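Transcriptional regulator, LysR family (Eggerthella lenta, PDB 4PZJ) probably binds cis-regulatory DNA as a LysR-family transcription factor, the present chain being its N-terminal winged helix-turn-helix domain. Local coordinates at residues A37-E40 with P46-A49. Sequence-based numbering, arbitrary orientation.
Sequences AHLE and PLFA
Glu40 reaches from helix 29-43 to the backbone of Leu47 and Phe48, where the chain enters strand 48-51. Its CG lies anti to its own carbonyl carbon (chi1 -66°), and beyond CG the chain is extended, which carries the carboxylate across to residues 46-49. One oxygen does the work. Glu40 OE2 accepts a nearly straight hydrogen bond from Leu47 N at 2.7 Å, met on the anti side and 25° out of the carboxylate plane. The same OE2 takes a weak second bond from Phe48 N at 3.5 Å. Two successive amides thus converge on a single oxygen. Pro46 adds a light contact beside them, its CA 3.6 Å from Glu40 OE2.

The stem of Glu40 also packs. Its CG lies 4.0 Å from CG of Leu47, and the two side chains run obliquely past each other. Leu47 extends CD1 toward Leu39, crossing that side chain at about a right angle. The Leu47 methyl CD1 sits 4.0 Å from Leu39 CB. Both leucines are buried and also touch Phe9 of helix 3-11, while Leu47 packs on Leu63 of the second subunit. An alanine in place of Glu40 would probably leave the amides of Leu47 and Phe48 without this acceptor and open a gap beside Leu47.

Pro46 O is hydrogen-bonded to Thr58 OG1, Leu47 pairs with Thr58 through the backbone, and strands 48-51 and 54-57 pair as an antiparallel hairpin. The contact therefore ties the helix that follows the turn of the helix-turn-helix to the base of the wing, as in the winged helix-turn-helix domain of LysR-type regulators.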
loop_
_atom_site.group_PDB
_atom_site.type_symbol
_atom_site.label_atom_id
_atom_site.label_comp_id
_atom_site.label_asym_id
_atom_site.label_seq_id
_atom_site.Cartn_x
_atom_site.Cartn_y
_atom_site.Cartn_z
ATOM N N ALA A 37 -13.662 5.114 -1.510
ATOM C CA ALA A 37 -13.765 5.106 -2.952
ATOM C C ALA A 37 -12.752 6.066 -3.610
ATOM O O ALA A 37 -12.203 5.796 -4.634
ATOM C CB ALA A 37 -15.170 5.448 -3.372
ATOM N N HIS A 38 -12.539 7.236 -3.024
ATOM C CA HIS A 38 -11.534 8.132 -3.549
ATOM C C HIS A 38 -10.117 7.516 -3.524
ATOM O O HIS A 38 -9.371 7.671 -4.454
ATOM C CB HIS A 38 -11.594 9.418 -2.724
ATOM C CG HIS A 38 -10.802 10.546 -3.296
ATOM N ND1 HIS A 38 -11.391 11.614 -3.938
ATOM C CD2 HIS A 38 -9.469 10.783 -3.314
ATOM C CE1 HIS A 38 -10.453 12.457 -4.335
ATOM N NE2 HIS A 38 -9.278 11.975 -3.969
ATOM N N LEU A 39 -9.715 6.870 -2.415
ATOM C CA LEU A 39 -8.425 6.253 -2.359
ATOM C C LEU A 39 -8.309 5.140 -3.404
ATOM O O LEU A 39 -7.296 5.011 -4.055
ATOM C CB LEU A 39 -8.200 5.613 -0.971
ATOM C CG LEU A 39 -8.075 6.534 0.235
ATOM C CD1 LEU A 39 -8.103 5.688 1.509
ATOM C CD2 LEU A 39 -6.790 7.288 0.123
ATOM N N GLU A 40 -9.373 4.372 -3.559
ATOM C CA GLU A 40 -9.325 3.238 -4.457
ATOM C C GLU A 40 -9.262 3.722 -5.904
ATOM O O GLU A 40 -8.571 3.128 -6.720
ATOM C CB GLU A 40 -10.516 2.300 -4.241
ATOM C CG GLU A 40 -10.575 1.595 -2.915
ATOM C CD GLU A 40 -11.799 0.699 -2.748
ATOM O OE1 GLU A 40 -12.886 0.991 -3.317
ATOM O OE2 GLU A 40 -11.681 -0.338 -2.029
ATOM N N PRO A 46 -8.339 -1.953 -5.108
ATOM C CA PRO A 46 -9.367 -2.062 -4.116
ATOM C C PRO A 46 -8.731 -2.303 -2.738
ATOM O O PRO A 46 -7.697 -2.976 -2.654
ATOM C CB PRO A 46 -10.106 -3.333 -4.507
ATOM C CG PRO A 46 -9.037 -4.193 -5.051
ATOM C CD PRO A 46 -8.088 -3.263 -5.763
ATOM N N LEU A 47 -9.372 -1.778 -1.715
ATOM C CA LEU A 47 -8.878 -1.929 -0.337
ATOM C C LEU A 47 -9.734 -2.907 0.453
ATOM O O LEU A 47 -9.289 -3.479 1.454
ATOM C CB LEU A 47 -8.872 -0.543 0.321
ATOM C CG LEU A 47 -7.869 0.408 -0.284
ATOM C CD1 LEU A 47 -8.110 1.804 0.306
ATOM C CD2 LEU A 47 -6.397 0.029 -0.167
ATOM N N PHE A 48 -10.980 -3.041 0.077
ATOM C CA PHE A 48 -11.934 -3.957 0.697
ATOM C C PHE A 48 -12.737 -4.662 -0.360
ATOM O O PHE A 48 -12.820 -4.188 -1.488
ATOM C CB PHE A 48 -12.909 -3.210 1.595
ATOM C CG PHE A 48 -12.240 -2.485 2.731
ATOM C CD1 PHE A 48 -11.866 -3.151 3.865
ATOM C CD2 PHE A 48 -11.968 -1.130 2.626
ATOM C CE1 PHE A 48 -11.237 -2.483 4.881
ATOM C CE2 PHE A 48 -11.365 -0.442 3.658
ATOM C CZ PHE A 48 -10.969 -1.130 4.785
ATOM N N ALA A 49 -13.329 -5.794 0.030
ATOM C CA ALA A 49 -14.216 -6.546 -0.850
ATOM C C ALA A 49 -15.132 -7.433 -0.037
ATOM O O ALA A 49 -14.785 -7.827 1.070
ATOM C CB ALA A 49 -13.422 -7.401 -1.833
#